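Local coordinates for protein 350aa long hypothetical aspartate-semialdehyde dehydrogenase (Sulfolobus tokodaii, PDB 2EP5) that probably reduces malonyl-CoA to malonate semialdehyde (3-oxopropanoate) with NADPH, as a member of the aspartate-semialdehyde dehydrogenase family, at residues A[106-111]-A[145-150]; A[44-49]-A[65-70]; A[3-8]-A[28-33]. All blocks are in the same frame, centred on the assembly; numbering follows the deposited sequence.

Contact 1 (A[106-111]-A[145-150]); sequences SNASPF and LVKNPN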
loop_
_atom_site.group_PDB
_atom_site.type_symbol
_atom_site.label_atom_id
_atom_site.label_comp_id
_atom_site.label_asym_id
_atom_site.label_seq_id
_atom_site.Cartn_x
_atom_site.Cartn_y
_atom_site.Cartn_z
ATOM N N SER A 106 -20.192 1.112 28.036
ATOM C CA SER A 106 -19.011 0.540 27.406
ATOM C C SER A 106 -19.187 -0.036 26.009
ATOM O O SER A 106 -20.251 -0.575 25.678
ATOM C CB SER A 106 -18.459 -0.548 28.332
ATOM O OG SER A 106 -17.616 -1.441 27.636
ATOM N N ASN A 107 -18.144 0.076 25.183
ATOM C CA ASN A 107 -18.217 -0.493 23.846
ATOM C C ASN A 107 -17.392 -1.773 23.733
ATOM O O ASN A 107 -17.165 -2.282 22.641
ATOM C CB ASN A 107 -17.840 0.537 22.748
ATOM C CG ASN A 107 -16.498 1.241 22.988
ATOM O OD1 ASN A 107 -16.405 2.466 22.848
ATOM N ND2 ASN A 107 -15.461 0.481 23.316
ATOM N N ALA A 108 -16.956 -2.299 24.875
ATOM C CA ALA A 108 -16.196 -3.553 24.906
ATOM C C ALA A 108 -17.210 -4.697 24.873
ATOM O O ALA A 108 -18.313 -4.567 25.393
ATOM C CB ALA A 108 -15.354 -3.635 26.168
ATOM N N SER A 109 -16.820 -5.820 24.281
ATOM C CA SER A 109 -17.698 -6.987 24.123
ATOM C C SER A 109 -18.349 -7.685 25.335
ATOM O O SER A 109 -19.495 -8.129 25.245
ATOM C CB SER A 109 -16.972 -8.036 23.284
ATOM O OG SER A 109 -15.796 -8.453 23.937
ATOM N N PRO A 110 -17.642 -7.810 26.471
ATOM C CA PRO A 110 -18.268 -8.482 27.620
ATOM C C PRO A 110 -19.655 -7.945 28.005
ATOM O O PRO A 110 -19.865 -6.733 28.068
ATOM C CB PRO A 110 -17.240 -8.285 28.732
ATOM C CG PRO A 110 -15.937 -8.307 27.973
ATOM C CD PRO A 110 -16.256 -7.423 26.783
ATOM N N PHE A 111 -20.596 -8.860 28.235
ATOM C CA PHE A 111 -21.963 -8.514 28.620
ATOM C C PHE A 111 -22.876 -8.032 27.491
ATOM O O PHE A 111 -24.086 -7.919 27.687
ATOM C CB PHE A 111 -21.959 -7.443 29.716
ATOM C CG PHE A 111 -21.410 -7.913 31.029
ATOM C CD1 PHE A 111 -22.085 -8.879 31.775
ATOM C CD2 PHE A 111 -20.216 -7.389 31.525
ATOM C CE1 PHE A 111 -21.578 -9.318 32.999
ATOM C CE2 PHE A 111 -19.700 -7.820 32.745
ATOM C CZ PHE A 111 -20.385 -8.790 33.485
ATOM N N LEU A 145 -25.282 -0.758 33.902
ATOM C CA LEU A 145 -24.402 -1.138 32.804
ATOM C C LEU A 145 -25.143 -1.108 31.472
ATOM O O LEU A 145 -26.229 -1.690 31.329
ATOM C CB LEU A 145 -23.815 -2.533 33.026
ATOM C CG LEU A 145 -22.860 -2.993 31.918
ATOM C CD1 LEU A 145 -21.680 -2.049 31.846
ATOM C CD2 LEU A 145 -22.374 -4.400 32.186
ATOM N N VAL A 146 -24.551 -0.409 30.505
ATOM C CA VAL A 146 -25.109 -0.292 29.160
ATOM C C VAL A 146 -23.998 -0.669 28.182
ATOM O O VAL A 146 -22.827 -0.360 28.405
ATOM C CB VAL A 146 -25.594 1.153 28.858
ATOM C CG1 VAL A 146 -26.149 1.233 27.436
ATOM C CG2 VAL A 146 -26.673 1.568 29.867
ATOM N N LYS A 147 -24.354 -1.344 27.103
ATOM C CA LYS A 147 -23.347 -1.749 26.146
ATOM C C LYS A 147 -23.603 -1.253 24.739
ATOM O O LYS A 147 -24.726 -0.915 24.372
ATOM C CB LYS A 147 -23.225 -3.272 26.150
ATOM C CG LYS A 147 -22.441 -3.823 27.336
ATOM C CD LYS A 147 -20.948 -3.537 27.176
ATOM C CE LYS A 147 -20.164 -3.920 28.415
ATOM N NZ LYS A 147 -18.705 -4.003 28.141
ATOM N N ASN A 148 -22.532 -1.187 23.961
ATOM C CA ASN A 148 -22.597 -0.773 22.568
ATOM C C ASN A 148 -22.089 -1.976 21.788
ATOM O O ASN A 148 -21.213 -2.706 22.255
ATOM C CB ASN A 148 -21.714 0.452 22.331
ATOM C CG ASN A 148 -22.276 1.696 22.978
ATOM O OD1 ASN A 148 -21.644 2.311 23.837
ATOM N ND2 ASN A 148 -23.482 2.070 22.574
ATOM N N PRO A 149 -22.626 -2.200 20.588
ATOM C CA PRO A 149 -22.199 -3.346 19.786
ATOM C C PRO A 149 -20.873 -3.262 19.043
ATOM O O PRO A 149 -20.228 -2.214 18.972
ATOM C CB PRO A 149 -23.369 -3.532 18.823
ATOM C CG PRO A 149 -23.772 -2.110 18.548
ATOM C CD PRO A 149 -23.738 -1.482 19.936
ATOM N N ASN A 150 -20.484 -4.409 18.501
ATOM C CA ASN A 150 -19.288 -4.548 17.687
ATOM C C ASN A 150 -19.422 -3.505 16.568
ATOM O O ASN A 150 -20.512 -3.322 16.010
ATOM C CB ASN A 150 -19.239 -5.984 17.135
ATOM C CG ASN A 150 -18.395 -6.117 15.884
ATOM O OD1 ASN A 150 -18.893 -5.957 14.766
ATOM N ND2 ASN A 150 -17.112 -6.411 16.064
#
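At the outer edge of the parallel nucleotide-binding sheet, where strands 103-106 and 144-147 run out into loops, S106 and K147 form a parallel bridge and K147 ties down the loop that follows S106. The backbone evidence is two bonds round K147: S106 N donates to V146 O (3.0 Å, nearly straight at 172°), and N148 N returns to S106 O (2.9 Å) in a more bent bond. The side chain of K147 is bent about its CB-CG bond (chi2 -73°), which carries CD past S106 O and brings NZ to the loop. There NZ donates to S106 OG at 2.8 Å and to A108 O at 2.8 Å; in the second bond NZ comes over the carbonyl, 46° out of its plane. S106 OG also accepts A108 N at 3.0 Å, which closes an ST turn. E94 of helix 87-99 completes this buried polar cluster, with a salt bridge to K147 and a hydrogen bond to S106. A methionine in place of K147 would probably leave E94 without its countercharge and A108 O without its side-chain donor, so that the turn is held less firmly. Beside the lysine, F111 and L145 cross at about a right angle, with CD2 of F111 3.7 Å from CD2 of L145. On the other flank the CB atoms of N107 and N148 pack together, while the amide of N148 bonds to I120, T337 and T340. N150 caps the helix that begins at C151, the predicted acyl-thioester residue, and the side chain of N107 lies about 8 Å from that of the cysteine. Such loops leaving the C-terminal ends of parallel strands are typical of the Rossmann-like domain, here leading toward the predicted active site.

Contact 2 (A[44-49]-A[65-70]); sequences KKYKDA and LPIVST
I67 packs its CG1 branch against the turn that enters helix 46-49, and this is the close-packed half of the contact. Two backbone bonds set the spacing: I67 N donates to K44 O at 2.9 Å, and Y46 N donates to L65 O at 2.8 Å with a more bent N-H (142°). K45 and P66 stand between these bonds as a single bridge. With CG1 beside the backbone nitrogen (chi1 -57°), I67 lays that carbon near K44 O and sends CD1 to the edge of the Y46 ring, close to its plane, 3.9 Å from CD1 of Y46. A49 CB adds a looser touch, 4.1 Å from CG1 of I67. V35 of strand 30-36 touches both Y46 and I67, and Q18 and V21 of helix 15-24 pack on Y46, whose hydroxyl bonds to S12 O.

The outer side differs. K44, K45 and P66 are exposed, and the side chains of K45 and P66 start away from the opposite segment; K45 and K47 both form salt bridges to D64. The chemistry implies a short backbone-held junction with a hydrocarbon underside, whose charged groups lie at the surface.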
loop_
_atom_site.group_PDB
_atom_site.type_symbol
_atom_site.label_atom_id
_atom_site.label_comp_id
_atom_site.label_asym_id
_atom_site.label_seq_id
_atom_site.Cartn_x
_atom_site.Cartn_y
_atom_site.Cartn_z
ATOM N N LYS A 44 0.694 9.731 35.782
ATOM C CA LYS A 44 1.281 10.579 34.755
ATOM C C LYS A 44 0.169 11.334 34.038
ATOM O O LYS A 44 -0.991 10.923 34.074
ATOM C CB LYS A 44 2.047 9.735 33.731
ATOM C CG LYS A 44 3.143 8.840 34.296
ATOM C CD LYS A 44 4.297 9.627 34.896
ATOM C CE LYS A 44 5.498 8.712 35.144
ATOM N NZ LYS A 44 6.662 9.402 35.767
ATOM N N LYS A 45 0.525 12.442 33.395
ATOM C CA LYS A 45 -0.454 13.232 32.650
ATOM C C LYS A 45 -0.782 12.488 31.364
ATOM O O LYS A 45 0.045 11.742 30.843
ATOM C CB LYS A 45 0.105 14.620 32.311
ATOM C CG LYS A 45 0.167 15.576 33.491
ATOM C CD LYS A 45 0.772 16.908 33.089
ATOM C CE LYS A 45 0.637 17.937 34.203
ATOM N NZ LYS A 45 1.229 19.257 33.809
ATOM N N TYR A 46 -1.991 12.696 30.857
ATOM C CA TYR A 46 -2.419 12.038 29.634
ATOM C C TYR A 46 -1.408 12.219 28.503
ATOM O O TYR A 46 -1.098 11.268 27.781
ATOM C CB TYR A 46 -3.783 12.576 29.196
ATOM C CG TYR A 46 -4.352 11.869 27.988
ATOM C CD1 TYR A 46 -4.799 10.545 28.073
ATOM C CD2 TYR A 46 -4.420 12.508 26.748
ATOM C CE1 TYR A 46 -5.295 9.876 26.951
ATOM C CE2 TYR A 46 -4.914 11.849 25.623
ATOM C CZ TYR A 46 -5.347 10.535 25.733
ATOM O OH TYR A 46 -5.828 9.886 24.622
ATOM N N LYS A 47 -0.886 13.434 28.351
ATOM C CA LYS A 47 0.072 13.710 27.286
ATOM C C LYS A 47 1.369 12.927 27.428
ATOM O O LYS A 47 2.063 12.684 26.448
ATOM C CB LYS A 47 0.392 15.201 27.226
ATOM C CG LYS A 47 1.221 15.702 28.393
ATOM C CD LYS A 47 1.357 17.212 28.351
ATOM C CE LYS A 47 2.239 17.720 29.485
ATOM N NZ LYS A 47 2.231 19.212 29.554
ATOM N N ASP A 48 1.692 12.519 28.647
ATOM C CA ASP A 48 2.927 11.782 28.873
ATOM C C ASP A 48 2.754 10.279 28.789
ATOM O O ASP A 48 3.736 9.540 28.808
ATOM C CB ASP A 48 3.525 12.144 30.238
ATOM C CG ASP A 48 4.062 13.568 30.287
ATOM O OD1 ASP A 48 4.816 13.952 29.371
ATOM O OD2 ASP A 48 3.737 14.303 31.242
ATOM N N ALA A 49 1.513 9.821 28.689
ATOM C CA ALA A 49 1.260 8.387 28.634
ATOM C C ALA A 49 0.758 7.913 27.283
ATOM O O ALA A 49 0.968 6.761 26.908
ATOM C CB ALA A 49 0.264 7.995 29.725
ATOM N N LEU A 65 -4.804 16.043 31.943
ATOM C CA LEU A 65 -5.648 15.182 32.770
ATOM C C LEU A 65 -4.798 14.037 33.312
ATOM O O LEU A 65 -4.112 13.344 32.560
ATOM C CB LEU A 65 -6.815 14.621 31.949
ATOM C CG LEU A 65 -7.849 15.629 31.433
ATOM C CD1 LEU A 65 -8.892 14.923 30.585
ATOM C CD2 LEU A 65 -8.507 16.328 32.618
ATOM N N PRO A 66 -4.836 13.820 34.633
ATOM C CA PRO A 66 -4.044 12.747 35.243
ATOM C C PRO A 66 -4.639 11.375 34.954
ATOM O O PRO A 66 -5.862 11.228 34.879
ATOM C CB PRO A 66 -4.091 13.100 36.724
ATOM C CG PRO A 66 -5.517 13.589 36.871
ATOM C CD PRO A 66 -5.717 14.461 35.631
ATOM N N ILE A 67 -3.772 10.379 34.777
ATOM C CA ILE A 67 -4.222 9.016 34.515
ATOM C C ILE A 67 -4.591 8.372 35.855
ATOM O O ILE A 67 -3.808 8.383 36.803
ATOM C CB ILE A 67 -3.118 8.152 33.839
ATOM C CG1 ILE A 67 -2.646 8.796 32.530
ATOM C CG2 ILE A 67 -3.658 6.752 33.561
ATOM C CD1 ILE A 67 -3.703 8.868 31.454
ATOM N N VAL A 68 -5.798 7.829 35.931
ATOM C CA VAL A 68 -6.259 7.180 37.145
ATOM C C VAL A 68 -6.430 5.684 36.899
ATOM O O VAL A 68 -6.414 5.220 35.755
ATOM C CB VAL A 68 -7.603 7.782 37.619
ATOM C CG1 VAL A 68 -7.418 9.261 37.948
ATOM C CG2 VAL A 68 -8.668 7.617 36.537
ATOM N N SER A 69 -6.590 4.929 37.978
ATOM C CA SER A 69 -6.772 3.491 37.867
ATOM C C SER A 69 -8.183 3.205 37.379
ATOM O O SER A 69 -9.010 4.112 37.246
ATOM C CB SER A 69 -6.582 2.816 39.223
ATOM O OG SER A 69 -7.739 2.980 40.023
ATOM N N THR A 70 -8.450 1.930 37.125
ATOM C CA THR A 70 -9.758 1.488 36.662
ATOM C C THR A 70 -10.646 1.101 37.853
ATOM O O THR A 70 -11.753 0.601 37.674
ATOM C CB THR A 70 -9.608 0.270 35.726
ATOM O OG1 THR A 70 -8.871 -0.762 36.395
ATOM C CG2 THR A 70 -8.855 0.663 34.471
#

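Contact 3 (A[3-8]-A[28-33]); sequences DKIKVS and PYLELV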
loop_
_atom_site.group_PDB
_atom_site.type_symbol
_atom_site.label_atom_id
_atom_site.label_comp_id
_atom_site.label_asym_id
_atom_site.label_seq_id
_atom_site.Cartn_x
_atom_site.Cartn_y
_atom_site.Cartn_z
ATOM N N ASP A 3 -25.537 22.710 31.968
ATOM C CA ASP A 3 -25.124 22.002 33.173
ATOM C C ASP A 3 -24.299 20.801 32.749
ATOM O O ASP A 3 -24.800 19.887 32.089
ATOM C CB ASP A 3 -26.336 21.547 33.982
ATOM C CG ASP A 3 -27.099 22.709 34.580
ATOM O OD1 ASP A 3 -26.477 23.516 35.305
ATOM O OD2 ASP A 3 -28.317 22.810 34.323
ATOM N N LYS A 4 -23.029 20.811 33.129
ATOM C CA LYS A 4 -22.118 19.741 32.769
ATOM C C LYS A 4 -22.322 18.417 33.497
ATOM O O LYS A 4 -22.677 18.385 34.669
ATOM C CB LYS A 4 -20.672 20.211 32.959
ATOM C CG LYS A 4 -20.088 20.928 31.744
ATOM C CD LYS A 4 -20.851 22.198 31.393
ATOM C CE LYS A 4 -20.383 22.787 30.061
ATOM N NZ LYS A 4 -18.926 23.105 30.027
ATOM N N ILE A 5 -22.107 17.327 32.769
ATOM C CA ILE A 5 -22.199 15.979 33.316
ATOM C C ILE A 5 -20.753 15.493 33.294
ATOM O O ILE A 5 -20.132 15.409 32.231
ATOM C CB ILE A 5 -23.067 15.049 32.430
ATOM C CG1 ILE A 5 -24.541 15.430 32.550
ATOM C CG2 ILE A 5 -22.895 13.606 32.856
ATOM C CD1 ILE A 5 -24.870 16.805 32.030
ATOM N N LYS A 6 -20.213 15.195 34.469
ATOM C CA LYS A 6 -18.832 14.745 34.580
ATOM C C LYS A 6 -18.637 13.283 34.201
ATOM O O LYS A 6 -19.300 12.397 34.737
ATOM C CB LYS A 6 -18.334 15.000 36.001
ATOM C CG LYS A 6 -18.271 16.482 36.338
ATOM C CD LYS A 6 -17.813 16.728 37.761
ATOM C CE LYS A 6 -17.465 18.198 37.964
ATOM N NZ LYS A 6 -18.548 19.121 37.498
ATOM N N VAL A 7 -17.721 13.033 33.274
ATOM C CA VAL A 7 -17.456 11.671 32.827
ATOM C C VAL A 7 -15.983 11.271 32.922
ATOM O O VAL A 7 -15.089 12.119 32.960
ATOM C CB VAL A 7 -17.920 11.470 31.362
ATOM C CG1 VAL A 7 -19.387 11.872 31.221
ATOM C CG2 VAL A 7 -17.034 12.279 30.405
ATOM N N SER A 8 -15.739 9.968 32.988
ATOM C CA SER A 8 -14.377 9.455 33.023
ATOM C C SER A 8 -14.277 8.504 31.831
ATOM O O SER A 8 -15.298 8.072 31.300
ATOM C CB SER A 8 -14.106 8.706 34.327
ATOM O OG SER A 8 -14.806 7.485 34.373
ATOM N N PRO A 28 -20.494 19.962 24.418
ATOM C CA PRO A 28 -21.339 20.962 25.084
ATOM C C PRO A 28 -21.526 20.762 26.596
ATOM O O PRO A 28 -21.242 21.668 27.375
ATOM C CB PRO A 28 -22.664 20.850 24.328
ATOM C CG PRO A 28 -22.226 20.510 22.957
ATOM C CD PRO A 28 -21.142 19.479 23.181
ATOM N N TYR A 29 -22.008 19.589 27.008
ATOM C CA TYR A 29 -22.231 19.324 28.432
ATOM C C TYR A 29 -21.471 18.153 29.060
ATOM O O TYR A 29 -21.408 18.047 30.282
ATOM C CB TYR A 29 -23.725 19.157 28.723
ATOM C CG TYR A 29 -24.462 18.240 27.779
ATOM C CD1 TYR A 29 -24.952 18.710 26.563
ATOM C CD2 TYR A 29 -24.696 16.907 28.112
ATOM C CE1 TYR A 29 -25.659 17.877 25.705
ATOM C CE2 TYR A 29 -25.401 16.065 27.261
ATOM C CZ TYR A 29 -25.880 16.556 26.064
ATOM O OH TYR A 29 -26.602 15.736 25.228
ATOM N N LEU A 30 -20.910 17.271 28.241
ATOM C CA LEU A 30 -20.146 16.139 28.760
ATOM C C LEU A 30 -18.731 16.629 29.068
ATOM O O LEU A 30 -17.974 16.947 28.158
ATOM C CB LEU A 30 -20.106 15.012 27.721
ATOM C CG LEU A 30 -21.022 13.790 27.873
ATOM C CD1 LEU A 30 -22.342 14.165 28.513
ATOM C CD2 LEU A 30 -21.233 13.158 26.505
ATOM N N GLU A 31 -18.382 16.693 30.350
ATOM C CA GLU A 31 -17.065 17.165 30.773
ATOM C C GLU A 31 -16.130 16.040 31.210
ATOM O O GLU A 31 -16.260 15.494 32.311
ATOM C CB GLU A 31 -17.214 18.176 31.915
ATOM C CG GLU A 31 -15.889 18.656 32.513
ATOM C CD GLU A 31 -16.064 19.817 33.487
ATOM O OE1 GLU A 31 -16.999 19.768 34.318
ATOM O OE2 GLU A 31 -15.262 20.777 33.430
ATOM N N LEU A 32 -15.179 15.711 30.343
ATOM C CA LEU A 32 -14.215 14.660 30.622
ATOM C C LEU A 32 -13.239 15.154 31.683
ATOM O O LEU A 32 -12.447 16.073 31.437
ATOM C CB LEU A 32 -13.467 14.281 29.343
ATOM C CG LEU A 32 -12.342 13.253 29.470
ATOM C CD1 LEU A 32 -12.889 11.956 30.058
ATOM C CD2 LEU A 32 -11.717 13.013 28.096
ATOM N N VAL A 33 -13.300 14.544 32.863
ATOM C CA VAL A 33 -12.438 14.946 33.960
ATOM C C VAL A 33 -11.441 13.878 34.366
ATOM O O VAL A 33 -10.530 14.151 35.145
ATOM C CB VAL A 33 -13.265 15.331 35.198
ATOM C CG1 VAL A 33 -14.258 16.427 34.834
ATOM C CG2 VAL A 33 -13.986 14.104 35.750
#
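Backbone hydrogen bonds dominate the pairing of I5, K6 and V7 with L30, E31 and L32, the parallel partners of a beta-alpha-beta unit joined by helix 15-24. I5 N donates to Y29 O (2.7 Å) and E31 N to I5 O (2.9 Å); V7 N then bonds to E31 O and V33 N to V7 O, each at 3.0 Å. All four are close to straight at the hydrogen. The short strand axes are twisted by 42°.

Apolar contacts gather on the face of I5, V7, L30 and L32. I5 CB meets L30 CD1 at 4.1 Å, the side chains of V7 and L30 cross at a slant with CG1 of V7 4.2 Å from CG of L30, and V7 CG2 meets L32 CD1 at 4.2 Å. Next to them I5 and Y29 lie side by side, CD1 of I5 being 3.9 Å from CD2 of the ring. I338 and E342 of helix 334-347 touch L30 and Y29 respectively.

Charged groups occupy the face of K6 and E31. E31 runs out extended with CG anti to the backbone N (chi1 176°), which carries OE1 alongside the K6 chain to a long salt bridge, K6 NZ to E31 OE1 at 3.6 Å. Hydrocarbon on one face and charge on the other imply an amphipathic strand pair, its register fixed chiefly by the backbone.

All three contacts reach one parallel sheet. Contact 3 pairs its adjacent strands 5-10 and 30-36, contact 2 involves the short edge strand 67-68, and contact 1 the opposite edge strand, 144-147. Contact 1 is buried: its centre lies about 9 Å from the centre of the chain, against about 20 Å and about 25 Å for those of contacts 3 and 2. Contacts 2 and 3 touch, L65 CD1 packing 3.8 Å from L32 O; contact 1 touches neither. Lysines serve differently: K147 is buried and paired with E94, whereas K44 and K45 of contact 2 and K4 and K6 of contact 3 are exposed. Contact 3 has the most regular backbone ladder, contact 2 a single bridge.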